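Local coordinates for protein LP15968p (Drosophila melanogaster, PDB 3MN8) that cleaves arginine or lysine from the C-termini of peptides and proteins as a zinc-dependent carboxypeptidase, and helps process hormones, neuropeptides and growth factors, at residues Q398-T403 against E408-D413; A359-K364 against R376-G381; E104-Q109 against I304-C309; G218-A223 against A280-L285. One frame throughout, in Å; residues are numbered along the deposited sequence.

Contact 1 of 4, residues Q398-T403 against E408-D413; sequences QQVRVT and EALRLD
In the all-beta transthyretin-like domain, Leu410 and Leu412 meet residues 398-402 where the edge strands of its two sheets lie side by side. The strands run roughly antiparallel, 165° between their directions. They are not backbone partners: the CA atoms of Val402 and Leu410 stay 7.4 Å apart, and side chains bridge the gap. Leu410 reaches across with one methyl. Its CD1 lies 3.4 Å from the carbonyl O of Arg401, and close to Val402 CA and Val400 CG2. Further along, the side chains of Gln398 and Leu412 pass one another head to tail, with Gln398 OE1 beside Leu412 CD1. The Gln398 chain stays extended beyond CG (chi2 172°), which carries its amide to the backbone of the other strand. There NE2 donates to Asp413 O at 3.2 Å, with an N-H...O angle of 149°; the carbonyl is met almost head-on. Beside this bond, Arg411 NH1 donates to the syn lone pair of Asp413 OD1 at 2.9 Å, part of a salt bridge. Asp413 OD1 also accepts from Leu342 N. Each strand has its own sheet partner: residues 398-402 pair with strand 381-388, and Leu410 bonds through its backbone to Gly338 and Lys340 at strand 339-344.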
loop_
_atom_site.group_PDB
_atom_site.type_symbol
_atom_site.label_atom_id
_atom_site.label_comp_id
_atom_site.label_asym_id
_atom_site.label_seq_id
_atom_site.Cartn_x
_atom_site.Cartn_y
_atom_site.Cartn_z
ATOM N N GLN A 398 17.103 16.709 -16.839
ATOM C CA GLN A 398 16.117 17.775 -16.825
ATOM C C GLN A 398 15.905 18.243 -15.383
ATOM O O GLN A 398 15.879 17.443 -14.439
ATOM C CB GLN A 398 14.795 17.338 -17.496
ATOM C CG GLN A 398 14.913 17.056 -19.018
ATOM C CD GLN A 398 13.655 16.442 -19.658
ATOM O OE1 GLN A 398 12.542 16.926 -19.470
ATOM N NE2 GLN A 398 13.844 15.379 -20.432
ATOM N N GLN A 399 15.787 19.554 -15.226
ATOM C CA GLN A 399 15.530 20.168 -13.935
ATOM C C GLN A 399 14.045 20.482 -13.809
ATOM O O GLN A 399 13.437 21.041 -14.717
ATOM C CB GLN A 399 16.353 21.439 -13.803
ATOM C CG GLN A 399 15.815 22.429 -12.798
ATOM C CD GLN A 399 16.292 23.842 -13.080
ATOM O OE1 GLN A 399 15.833 24.489 -14.020
ATOM N NE2 GLN A 399 17.223 24.323 -12.268
ATOM N N VAL A 400 13.459 20.111 -12.682
ATOM C CA VAL A 400 12.041 20.321 -12.473
ATOM C C VAL A 400 11.776 20.809 -11.062
ATOM O O VAL A 400 12.369 20.320 -10.096
ATOM C CB VAL A 400 11.236 19.027 -12.727
ATOM C CG1 VAL A 400 11.570 17.982 -11.684
ATOM C CG2 VAL A 400 9.744 19.324 -12.722
ATOM N N ARG A 401 10.884 21.783 -10.947
ATOM C CA ARG A 401 10.478 22.295 -9.645
ATOM C C ARG A 401 9.221 21.553 -9.184
ATOM O O ARG A 401 8.125 21.760 -9.703
ATOM C CB ARG A 401 10.260 23.815 -9.710
ATOM C CG ARG A 401 9.656 24.413 -8.460
ATOM C CD ARG A 401 8.998 25.747 -8.772
ATOM N NE ARG A 401 9.976 26.695 -9.245
ATOM C CZ ARG A 401 9.925 27.433 -10.349
ATOM N NH1 ARG A 401 8.899 27.402 -11.193
ATOM N NH2 ARG A 401 10.949 28.232 -10.592
ATOM N N VAL A 402 9.389 20.667 -8.219
ATOM C CA VAL A 402 8.248 19.917 -7.706
ATOM C C VAL A 402 7.515 20.655 -6.596
ATOM O O VAL A 402 7.977 20.709 -5.447
ATOM C CB VAL A 402 8.628 18.534 -7.182
ATOM C CG1 VAL A 402 7.418 17.886 -6.526
ATOM C CG2 VAL A 402 9.158 17.689 -8.309
ATOM N N THR A 403 6.382 21.243 -6.972
ATOM C CA THR A 403 5.389 21.726 -6.027
ATOM C C THR A 403 4.301 20.678 -6.014
ATOM O O THR A 403 3.856 20.226 -7.072
ATOM C CB THR A 403 4.782 23.089 -6.444
ATOM O OG1 THR A 403 3.656 23.380 -5.610
ATOM C CG2 THR A 403 4.324 23.071 -7.897
ATOM N N GLU A 408 -2.373 16.367 -9.979
ATOM C CA GLU A 408 -1.621 15.253 -10.547
ATOM C C GLU A 408 -0.139 15.558 -10.767
ATOM O O GLU A 408 0.246 16.697 -11.060
ATOM C CB GLU A 408 -2.305 14.721 -11.814
ATOM C CG GLU A 408 -3.664 14.104 -11.503
ATOM C CD GLU A 408 -4.315 13.407 -12.681
ATOM O OE1 GLU A 408 -5.541 13.575 -12.842
ATOM O OE2 GLU A 408 -3.617 12.691 -13.436
ATOM N N ALA A 409 0.681 14.521 -10.590
ATOM C CA ALA A 409 2.128 14.620 -10.691
ATOM C C ALA A 409 2.540 15.320 -11.974
ATOM O O ALA A 409 1.928 15.134 -13.032
ATOM C CB ALA A 409 2.759 13.244 -10.618
ATOM N N LEU A 410 3.581 16.133 -11.859
ATOM C CA LEU A 410 4.110 16.881 -12.980
ATOM C C LEU A 410 4.610 15.946 -14.076
ATOM O O LEU A 410 5.408 15.037 -13.812
ATOM C CB LEU A 410 5.239 17.782 -12.497
ATOM C CG LEU A 410 4.713 19.045 -11.835
ATOM C CD1 LEU A 410 5.725 19.607 -10.849
ATOM C CD2 LEU A 410 4.348 20.054 -12.919
ATOM N N ARG A 411 4.129 16.166 -15.300
ATOM C CA ARG A 411 4.551 15.359 -16.439
ATOM C C ARG A 411 5.971 15.700 -16.847
ATOM O O ARG A 411 6.383 16.854 -16.776
ATOM C CB ARG A 411 3.632 15.552 -17.636
ATOM C CG ARG A 411 4.152 14.829 -18.860
ATOM C CD ARG A 411 3.915 13.332 -18.769
ATOM N NE ARG A 411 2.681 12.975 -19.450
ATOM C CZ ARG A 411 2.610 12.551 -20.712
ATOM N NH1 ARG A 411 3.713 12.404 -21.430
ATOM N NH2 ARG A 411 1.436 12.253 -21.259
ATOM N N LEU A 412 6.716 14.693 -17.280
ATOM C CA LEU A 412 8.107 14.883 -17.647
ATOM C C LEU A 412 8.552 13.635 -18.383
ATOM O O LEU A 412 8.651 12.564 -17.795
ATOM C CB LEU A 412 8.967 15.098 -16.396
ATOM C CG LEU A 412 10.450 15.434 -16.600
ATOM C CD1 LEU A 412 10.607 16.833 -17.154
ATOM C CD2 LEU A 412 11.227 15.300 -15.303
ATOM N N ASP A 413 8.800 13.772 -19.682
ATOM C CA ASP A 413 9.089 12.621 -20.534
ATOM C C ASP A 413 10.539 12.591 -20.961
ATOM O O ASP A 413 11.282 13.544 -20.760
ATOM C CB ASP A 413 8.217 12.638 -21.796
ATOM C CG ASP A 413 6.739 12.487 -21.497
ATOM O OD1 ASP A 413 6.368 12.209 -20.336
ATOM O OD2 ASP A 413 5.949 12.641 -22.446
#

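Contact 2 of 4, residues A359-K364 against R376-G381; sequences AGLEEK and RLLTPG
Apolar contact joins Leu361 to Leu378, with Leu361 CD1 3.9 Å from Leu378 CD2. Leu361 also crosses the Arg376 side chain at a slant. Its CG meets the edge of the guanidinium in plane, 3.6 Å from Arg376 NH2, while CD1 is 3.3 Å from the same nitrogen. The polar approach comes from Lys364. Its carbonyl O lies over one face of the guanidinium, 3.1 Å from Arg376 NH1, but the angle is too poor for a hydrogen bond. The Arg376 chain bends at chi2 (65°), which turns its head toward the loop. The charge of Arg376 is answered elsewhere, by a salt bridge from NH2 to Asp244. Lys364 touches Arg376 NH1 with its CG at 3.5 Å, then leads its amine away to the carbonyls of Tyr294 and Ser297, with a cation-pi contact to the Tyr294 ring. Within the loop, a backbone bond from Lys364 N to Leu361 O at 3.1 Å closes a type I beta turn, and the Glu362 side chain accepts through OE1 from Gly360 N at 3.2 Å. Asp244, Tyr294 and Ser297 belong to the catalytic part of the chain. The contact is therefore a pair of inter-strand loops of the transthyretin-like domain, whose basic side chains dock it against the carboxypeptidase domain.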
loop_
_atom_site.group_PDB
_atom_site.type_symbol
_atom_site.label_atom_id
_atom_site.label_comp_id
_atom_site.label_asym_id
_atom_site.label_seq_id
_atom_site.Cartn_x
_atom_site.Cartn_y
_atom_site.Cartn_z
ATOM N N ALA A 359 18.851 12.895 -9.005
ATOM C CA ALA A 359 20.069 13.252 -8.288
ATOM C C ALA A 359 19.858 13.242 -6.778
ATOM O O ALA A 359 19.026 13.983 -6.254
ATOM C CB ALA A 359 20.575 14.612 -8.744
ATOM N N GLY A 360 20.625 12.406 -6.086
ATOM C CA GLY A 360 20.533 12.300 -4.641
ATOM C C GLY A 360 19.591 11.187 -4.230
ATOM O O GLY A 360 19.429 10.889 -3.050
ATOM N N LEU A 361 18.946 10.583 -5.217
ATOM C CA LEU A 361 18.078 9.437 -4.983
ATOM C C LEU A 361 18.372 8.359 -6.024
ATOM O O LEU A 361 17.493 7.572 -6.388
ATOM C CB LEU A 361 16.611 9.853 -5.057
ATOM C CG LEU A 361 16.149 10.903 -4.038
ATOM C CD1 LEU A 361 14.762 11.411 -4.396
ATOM C CD2 LEU A 361 16.174 10.375 -2.610
ATOM N N GLU A 362 19.614 8.341 -6.496
ATOM C CA GLU A 362 20.029 7.446 -7.566
ATOM C C GLU A 362 20.100 5.985 -7.126
ATOM O O GLU A 362 20.215 5.084 -7.954
ATOM C CB GLU A 362 21.382 7.892 -8.139
ATOM C CG GLU A 362 21.276 8.801 -9.358
ATOM C CD GLU A 362 22.094 10.073 -9.226
ATOM O OE1 GLU A 362 22.339 10.514 -8.076
ATOM O OE2 GLU A 362 22.477 10.636 -10.279
ATOM N N GLU A 363 20.038 5.748 -5.823
ATOM C CA GLU A 363 20.044 4.382 -5.321
ATOM C C GLU A 363 18.662 3.734 -5.474
ATOM O O GLU A 363 18.530 2.504 -5.488
ATOM C CB GLU A 363 20.535 4.334 -3.872
ATOM C CG GLU A 363 22.038 4.537 -3.730
ATOM C CD GLU A 363 22.513 4.458 -2.294
ATOM O OE1 GLU A 363 22.016 5.238 -1.454
ATOM O OE2 GLU A 363 23.393 3.620 -2.009
ATOM N N LYS A 364 17.634 4.563 -5.609
ATOM C CA LYS A 364 16.297 4.053 -5.878
ATOM C C LYS A 364 15.748 4.577 -7.198
ATOM O O LYS A 364 14.930 5.489 -7.210
ATOM C CB LYS A 364 15.340 4.411 -4.746
ATOM C CG LYS A 364 13.937 3.843 -4.919
ATOM C CD LYS A 364 14.001 2.356 -5.176
ATOM C CE LYS A 364 12.652 1.665 -5.015
ATOM N NZ LYS A 364 12.741 0.296 -5.600
ATOM N N ARG A 376 7.436 9.040 -10.089
ATOM C CA ARG A 376 8.440 9.204 -9.052
ATOM C C ARG A 376 7.912 10.134 -7.980
ATOM O O ARG A 376 7.811 11.357 -8.160
ATOM C CB ARG A 376 9.759 9.713 -9.631
ATOM C CG ARG A 376 10.848 9.975 -8.596
ATOM C CD ARG A 376 11.297 8.708 -7.897
ATOM N NE ARG A 376 12.312 8.979 -6.878
ATOM C CZ ARG A 376 12.807 8.074 -6.036
ATOM N NH1 ARG A 376 12.388 6.819 -6.065
ATOM N NH2 ARG A 376 13.730 8.424 -5.156
ATOM N N LEU A 377 7.548 9.532 -6.859
ATOM C CA LEU A 377 7.000 10.295 -5.758
ATOM C C LEU A 377 8.079 11.213 -5.237
ATOM O O LEU A 377 9.205 10.784 -5.006
ATOM C CB LEU A 377 6.533 9.356 -4.652
ATOM C CG LEU A 377 5.494 8.319 -5.060
ATOM C CD1 LEU A 377 4.951 7.636 -3.820
ATOM C CD2 LEU A 377 4.376 8.958 -5.872
ATOM N N LEU A 378 7.739 12.473 -5.028
ATOM C CA LEU A 378 8.729 13.419 -4.544
ATOM C C LEU A 378 8.171 14.390 -3.508
ATOM O O LEU A 378 7.027 14.807 -3.557
ATOM C CB LEU A 378 9.376 14.176 -5.717
ATOM C CG LEU A 378 10.334 13.420 -6.659
ATOM C CD1 LEU A 378 10.676 14.244 -7.880
ATOM C CD2 LEU A 378 11.615 13.013 -5.950
ATOM N N THR A 379 9.012 14.713 -2.547
ATOM C CA THR A 379 8.782 15.811 -1.645
ATOM C C THR A 379 8.899 17.080 -2.467
ATOM O O THR A 379 9.584 17.083 -3.490
ATOM C CB THR A 379 9.877 15.789 -0.579
ATOM O OG1 THR A 379 9.629 14.687 0.302
ATOM C CG2 THR A 379 9.924 17.094 0.222
ATOM N N PRO A 380 8.215 18.155 -2.045
ATOM C CA PRO A 380 8.447 19.458 -2.685
ATOM C C PRO A 380 9.941 19.849 -2.736
ATOM O O PRO A 380 10.722 19.500 -1.834
ATOM C CB PRO A 380 7.654 20.421 -1.801
ATOM C CG PRO A 380 6.517 19.573 -1.283
ATOM C CD PRO A 380 7.106 18.198 -1.074
ATOM N N GLY A 381 10.323 20.562 -3.793
ATOM C CA GLY A 381 11.710 20.915 -4.022
ATOM C C GLY A 381 12.042 20.902 -5.501
ATOM O O GLY A 381 11.146 20.771 -6.336
#

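Contact 3 of 4, residues E104-Q109 against I304-C309; sequences ETVGRQ and IELSCC. With ZN (zinc ion), chain F; GEM ((2-guanidinoethylmercapto)succinic acid), chain G.
The flat carboxylate of Glu104 chelates the zinc ion edge-on, with OE1 and OE2 each 2.0 Å from the metal, while next to it in the chain Val106 and Gly107 pack on Leu306 and Ser307. This is the zinc centre of the first carboxypeptidase-like domain of this M14 protein, and Glu104 is the glutamate of the family's HXXE zinc motif. The Glu104 chain is extended beyond CG (chi2 170°), which carries the carboxylate to the metal from the loop just before helix 106-121. His101 and His217 complete the protein ligands. The inhibitor (2-guanidinoethylmercapto)succinic acid adds a flat carboxylate of its own, bound unevenly, with O13 2.1 Å from the zinc ion and O12 farther off. Glu305 is probably the catalytic proton donor and acceptor. It lies against this inhibitor carboxylate, but the modelled spacing there is too short to interpret. Away from the metal, the two segments meet mainly through apolar side chains. Leu306 CD1 lies against the backbone of Gly107 in the first turn of helix 106-121, 3.3 Å from its CA. Val106 CG1 faces Leu306 CB at 4.4 Å, and its CG2 touches Ser307 OG. Disulfides tie Cys308 to Cys268 and Cys309 to Cys156. Ser307 OG donates its proton to Cys309 O at 2.6 Å, coming from above the carbonyl plane.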
loop_
_atom_site.group_PDB
_atom_site.type_symbol
_atom_site.label_atom_id
_atom_site.label_comp_id
_atom_site.label_asym_id
_atom_site.label_seq_id
_atom_site.Cartn_x
_atom_site.Cartn_y
_atom_site.Cartn_z
ATOM N N GLU A 104 -5.200 -9.409 13.771
ATOM C CA GLU A 104 -5.207 -7.953 13.660
ATOM C C GLU A 104 -6.237 -7.570 12.608
ATOM O O GLU A 104 -5.952 -7.583 11.402
ATOM C CB GLU A 104 -3.826 -7.439 13.272
ATOM C CG GLU A 104 -2.714 -7.855 14.226
ATOM C CD GLU A 104 -1.355 -7.535 13.665
ATOM O OE1 GLU A 104 -1.305 -6.807 12.657
ATOM O OE2 GLU A 104 -0.342 -8.015 14.209
ATOM N N THR A 105 -7.422 -7.202 13.084
ATOM C CA THR A 105 -8.644 -7.271 12.289
ATOM C C THR A 105 -9.257 -5.942 11.821
ATOM O O THR A 105 -9.987 -5.920 10.838
ATOM C CB THR A 105 -9.712 -8.049 13.092
ATOM O OG1 THR A 105 -9.939 -7.395 14.352
ATOM C CG2 THR A 105 -9.233 -9.471 13.365
ATOM N N VAL A 106 -8.992 -4.840 12.520
ATOM C CA VAL A 106 -9.639 -3.565 12.183
ATOM C C VAL A 106 -9.401 -3.162 10.710
ATOM O O VAL A 106 -10.341 -2.835 9.978
ATOM C CB VAL A 106 -9.203 -2.423 13.148
ATOM C CG1 VAL A 106 -9.887 -1.098 12.790
ATOM C CG2 VAL A 106 -9.486 -2.807 14.596
ATOM N N GLY A 107 -8.143 -3.199 10.273
ATOM C CA GLY A 107 -7.800 -2.876 8.896
ATOM C C GLY A 107 -8.676 -3.640 7.924
ATOM O O GLY A 107 -9.167 -3.089 6.928
ATOM N N ARG A 108 -8.865 -4.923 8.221
ATOM C CA ARG A 108 -9.763 -5.775 7.450
ATOM C C ARG A 108 -11.067 -5.048 7.184
ATOM O O ARG A 108 -11.427 -4.801 6.032
ATOM C CB ARG A 108 -10.045 -7.093 8.184
ATOM C CG ARG A 108 -11.308 -7.769 7.704
ATOM C CD ARG A 108 -11.671 -9.021 8.493
ATOM N NE ARG A 108 -10.991 -10.195 7.967
ATOM C CZ ARG A 108 -11.545 -11.209 7.304
ATOM N NH1 ARG A 108 -12.849 -11.265 7.056
ATOM N NH2 ARG A 108 -10.759 -12.195 6.895
ATOM N N GLN A 109 -11.768 -4.691 8.253
ATOM C CA GLN A 109 -13.084 -4.067 8.114
ATOM C C GLN A 109 -13.022 -2.683 7.489
ATOM O O GLN A 109 -13.930 -2.308 6.731
ATOM C CB GLN A 109 -13.831 -4.010 9.448
ATOM C CG GLN A 109 -14.672 -5.234 9.720
ATOM C CD GLN A 109 -15.544 -5.588 8.543
ATOM O OE1 GLN A 109 -15.432 -6.677 7.973
ATOM N NE2 GLN A 109 -16.418 -4.668 8.163
ATOM N N ILE A 304 0.925 0.227 8.669
ATOM C CA ILE A 304 0.085 1.037 9.542
ATOM C C ILE A 304 -0.652 0.252 10.629
ATOM O O ILE A 304 -1.411 -0.692 10.349
ATOM C CB ILE A 304 -0.894 1.896 8.751
ATOM C CG1 ILE A 304 -0.121 2.882 7.887
ATOM C CG2 ILE A 304 -1.812 2.647 9.705
ATOM C CD1 ILE A 304 -0.944 3.481 6.794
ATOM N N GLU A 305 -0.409 0.671 11.870
ATOM C CA GLU A 305 -1.009 0.056 13.045
ATOM C C GLU A 305 -2.245 0.866 13.431
ATOM O O GLU A 305 -2.154 2.070 13.665
ATOM C CB GLU A 305 0.008 0.035 14.196
ATOM C CG GLU A 305 1.322 -0.712 13.899
ATOM C CD GLU A 305 1.169 -2.225 13.975
ATOM O OE1 GLU A 305 2.165 -2.941 13.758
ATOM O OE2 GLU A 305 0.046 -2.701 14.247
ATOM N N LEU A 306 -3.397 0.208 13.507
ATOM C CA LEU A 306 -4.669 0.922 13.659
ATOM C C LEU A 306 -5.202 1.003 15.088
ATOM O O LEU A 306 -5.700 2.048 15.511
ATOM C CB LEU A 306 -5.739 0.322 12.741
ATOM C CG LEU A 306 -5.350 0.413 11.272
ATOM C CD1 LEU A 306 -6.256 -0.423 10.397
ATOM C CD2 LEU A 306 -5.360 1.858 10.838
ATOM N N SER A 307 -5.102 -0.093 15.830
ATOM C CA SER A 307 -5.657 -0.130 17.173
ATOM C C SER A 307 -4.676 -0.721 18.167
ATOM O O SER A 307 -3.760 -1.462 17.791
ATOM C CB SER A 307 -6.948 -0.939 17.190
ATOM O OG SER A 307 -6.768 -2.183 16.525
ATOM N N CYS A 308 -4.870 -0.372 19.435
ATOM C CA CYS A 308 -4.153 -0.997 20.530
ATOM C C CYS A 308 -4.662 -2.411 20.705
ATOM O O CYS A 308 -3.885 -3.343 20.920
ATOM C CB CYS A 308 -4.358 -0.208 21.823
ATOM S SG CYS A 308 -3.423 1.324 21.880
ATOM N N CYS A 309 -5.978 -2.567 20.616
ATOM C CA CYS A 309 -6.584 -3.893 20.639
ATOM C C CYS A 309 -6.560 -4.559 19.253
ATOM O O CYS A 309 -7.172 -4.070 18.291
ATOM C CB CYS A 309 -8.007 -3.816 21.159
ATOM S SG CYS A 309 -8.778 -5.434 21.286
HETATM ZN ZN ZN F . 0.638 -7.344 12.557
HETATM C C8 GEM G . 5.169 -5.777 13.321
HETATM S S7 GEM G . 5.120 -5.018 11.722
HETATM C C6 GEM G . 5.242 -3.310 12.170
HETATM C C5 GEM G . 6.444 -2.991 13.057
HETATM N N3 GEM G . 7.641 -3.143 12.245
HETATM C C1 GEM G . 8.901 -3.127 12.667
HETATM N N4 GEM G . 9.898 -3.279 11.805
HETATM N N2 GEM G . 9.169 -2.964 13.958
HETATM C C9 GEM G . 5.325 -7.259 13.107
HETATM O O14 GEM G . 5.287 -7.693 11.934
HETATM O O15 GEM G . 5.496 -8.002 14.097
HETATM C C10 GEM G . 3.943 -5.447 14.189
HETATM C C11 GEM G . 2.606 -6.024 13.742
HETATM O O12 GEM G . 1.629 -5.237 13.681
HETATM O O13 GEM G . 2.505 -7.252 13.487
#

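Contact 4 of 4, residues G218-A223 against A280-L285; sequences GGAVVA and AHWYEL. With GEM ((2-guanidinoethylmercapto)succinic acid), chain G.
Trp282 meets Ala220 and Val222 in a thin contact, since only 86 Å² is buried between the two segments. Ala220 CB is 4.1 Å from Trp282 CH2, and Val222 CG1 is 4.2 Å from Trp282 CZ3. Both methyls approach the indole obliquely, and Phe272 meets it edge-to-face. The closer packing is around the inhibitor (2-guanidinoethylmercapto)succinic acid, which several side chains touch. Its C5 lies 3.2 Å from Trp282 CE3. Its guanidinium nitrogen N2 sits over the centre of the Tyr283 ring. The CG of Tyr283 stands between its backbone N and carbonyl carbon (chi1 56°), which folds the ring back across the ligand. The Tyr283 carbonyl O accepts from N2 at 2.5 Å and, weakly, from N4. Leu285, two residues further on, brings its CD2 against N4. Trp282 and Tyr283 also meet each other: Tyr283 CE2 lies over a face of the indole near its rim. On the looser side both aromatic residues remain partly exposed, whereas Ala220 and Val222 are buried. A guanidinium held by a carbonyl and an aromatic ring is consistent with the pocket for the C-terminal arginine or lysine side chain in a basic-specific M14 carboxypeptidase.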
loop_
_atom_site.group_PDB
_atom_site.type_symbol
_atom_site.label_atom_id
_atom_site.label_comp_id
_atom_site.label_asym_id
_atom_site.label_seq_id
_atom_site.Cartn_x
_atom_site.Cartn_y
_atom_site.Cartn_z
ATOM N N GLY A 218 -2.462 -4.428 13.800
ATOM C CA GLY A 218 -3.033 -3.978 15.049
ATOM C C GLY A 218 -2.060 -4.299 16.154
ATOM O O GLY A 218 -1.127 -5.081 15.955
ATOM N N GLY A 219 -2.263 -3.693 17.312
ATOM C CA GLY A 219 -1.390 -3.934 18.439
ATOM C C GLY A 219 -0.907 -2.600 18.945
ATOM O O GLY A 219 -0.557 -2.436 20.118
ATOM N N ALA A 220 -0.907 -1.626 18.047
ATOM C CA ALA A 220 -0.472 -0.295 18.419
ATOM C C ALA A 220 -1.090 0.692 17.455
ATOM O O ALA A 220 -1.813 0.295 16.549
ATOM C CB ALA A 220 1.056 -0.206 18.403
ATOM N N VAL A 221 -0.809 1.976 17.663
ATOM C CA VAL A 221 -1.359 3.039 16.834
ATOM C C VAL A 221 -0.234 3.933 16.321
ATOM O O VAL A 221 0.214 4.841 17.027
ATOM C CB VAL A 221 -2.352 3.903 17.623
ATOM C CG1 VAL A 221 -3.206 4.709 16.660
ATOM C CG2 VAL A 221 -3.231 3.032 18.519
ATOM N N VAL A 222 0.217 3.683 15.093
ATOM C CA VAL A 222 1.402 4.366 14.570
ATOM C C VAL A 222 1.612 4.106 13.076
ATOM O O VAL A 222 1.203 3.071 12.543
ATOM C CB VAL A 222 2.686 3.917 15.334
ATOM C CG1 VAL A 222 3.012 2.451 15.011
ATOM C CG2 VAL A 222 3.895 4.836 15.033
ATOM N N ALA A 223 2.273 5.052 12.419
ATOM C CA ALA A 223 2.591 4.946 11.010
ATOM C C ALA A 223 4.083 4.618 10.845
ATOM O O ALA A 223 4.957 5.454 11.140
ATOM C CB ALA A 223 2.230 6.246 10.306
ATOM N N ALA A 280 12.671 -0.447 11.844
ATOM C CA ALA A 280 13.862 -0.875 12.568
ATOM C C ALA A 280 13.984 -0.204 13.931
ATOM O O ALA A 280 14.237 -0.877 14.931
ATOM C CB ALA A 280 15.108 -0.600 11.733
ATOM N N HIS A 281 13.820 1.121 13.961
ATOM C CA HIS A 281 13.954 1.882 15.201
ATOM C C HIS A 281 12.951 1.420 16.253
ATOM O O HIS A 281 13.268 1.380 17.443
ATOM C CB HIS A 281 13.815 3.384 14.968
ATOM C CG HIS A 281 14.213 4.202 16.155
ATOM N ND1 HIS A 281 13.312 4.617 17.112
ATOM C CD2 HIS A 281 15.425 4.651 16.561
ATOM C CE1 HIS A 281 13.949 5.299 18.048
ATOM N NE2 HIS A 281 15.233 5.330 17.739
ATOM N N TRP A 282 11.741 1.083 15.823
ATOM C CA TRP A 282 10.815 0.425 16.724
ATOM C C TRP A 282 11.480 -0.861 17.220
ATOM O O TRP A 282 11.968 -0.949 18.360
ATOM C CB TRP A 282 9.510 0.105 16.005
ATOM C CG TRP A 282 8.467 -0.429 16.918
ATOM C CD1 TRP A 282 8.592 -0.672 18.259
ATOM C CD2 TRP A 282 7.127 -0.788 16.563
ATOM N NE1 TRP A 282 7.409 -1.159 18.760
ATOM C CE2 TRP A 282 6.489 -1.239 17.744
ATOM C CE3 TRP A 282 6.402 -0.771 15.365
ATOM C CZ2 TRP A 282 5.161 -1.682 17.757
ATOM C CZ3 TRP A 282 5.086 -1.204 15.380
ATOM C CH2 TRP A 282 4.480 -1.655 16.573
ATOM N N TYR A 283 11.496 -1.855 16.340
ATOM C CA TYR A 283 12.297 -3.058 16.529
ATOM C C TYR A 283 12.470 -3.716 15.168
ATOM O O TYR A 283 11.563 -3.668 14.326
ATOM C CB TYR A 283 11.641 -4.026 17.516
ATOM C CG TYR A 283 10.219 -4.426 17.133
ATOM C CD1 TYR A 283 9.973 -5.506 16.289
ATOM C CD2 TYR A 283 9.127 -3.722 17.615
ATOM C CE1 TYR A 283 8.679 -5.871 15.942
ATOM C CE2 TYR A 283 7.837 -4.080 17.267
ATOM C CZ TYR A 283 7.616 -5.153 16.437
ATOM O OH TYR A 283 6.321 -5.506 16.107
ATOM N N GLU A 284 13.638 -4.317 14.947
ATOM C CA GLU A 284 13.941 -4.912 13.651
ATOM C C GLU A 284 13.211 -6.224 13.436
ATOM O O GLU A 284 12.912 -6.968 14.372
ATOM C CB GLU A 284 15.450 -5.086 13.433
ATOM C CG GLU A 284 16.181 -3.765 13.196
ATOM C CD GLU A 284 17.596 -3.949 12.666
ATOM O OE1 GLU A 284 18.359 -2.950 12.622
ATOM O OE2 GLU A 284 17.946 -5.091 12.293
ATOM N N LEU A 285 12.906 -6.487 12.179
ATOM C CA LEU A 285 12.304 -7.741 11.806
ATOM C C LEU A 285 12.730 -7.981 10.373
ATOM O O LEU A 285 13.035 -7.033 9.639
ATOM C CB LEU A 285 10.781 -7.658 11.948
ATOM C CG LEU A 285 9.995 -6.775 10.970
ATOM C CD1 LEU A 285 9.637 -7.591 9.751
ATOM C CD2 LEU A 285 8.736 -6.206 11.615
HETATM C C8 GEM G . 5.169 -5.777 13.321
HETATM S S7 GEM G . 5.120 -5.018 11.722
HETATM C C6 GEM G . 5.242 -3.310 12.170
HETATM C C5 GEM G . 6.444 -2.991 13.057
HETATM N N3 GEM G . 7.641 -3.143 12.245
HETATM C C1 GEM G . 8.901 -3.127 12.667
HETATM N N4 GEM G . 9.898 -3.279 11.805
HETATM N N2 GEM G . 9.169 -2.964 13.958
HETATM C C9 GEM G . 5.325 -7.259 13.107
HETATM O O14 GEM G . 5.287 -7.693 11.934
HETATM O O15 GEM G . 5.496 -8.002 14.097
HETATM C C10 GEM G . 3.943 -5.447 14.189
HETATM C C11 GEM G . 2.606 -6.024 13.742
HETATM O O12 GEM G . 1.629 -5.237 13.681
HETATM O O13 GEM G . 2.505 -7.252 13.487
#

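In the fold
Contacts 3 and 4 build one site in the catalytic domain, and both touch the inhibitor. Contact 3 supplies the zinc end and contact 4 the guanidinium end. Their centres are 13 Å apart, and strands 300-305 and 222-225 are sheet neighbours. Ser307 O and Gly219 N, 2.7 Å apart, probably form a hydrogen bond between them. Contacts 1 and 2 form a second pair in the transthyretin-like domain, with centres 11 Å apart. Val402 N probably bonds to Gly381 O there, and Val402 packs on Leu378. This pair lies away from the active site: the centres of contacts 1 and 3 are 36 Å apart and those of contacts 2 and 3 31 Å.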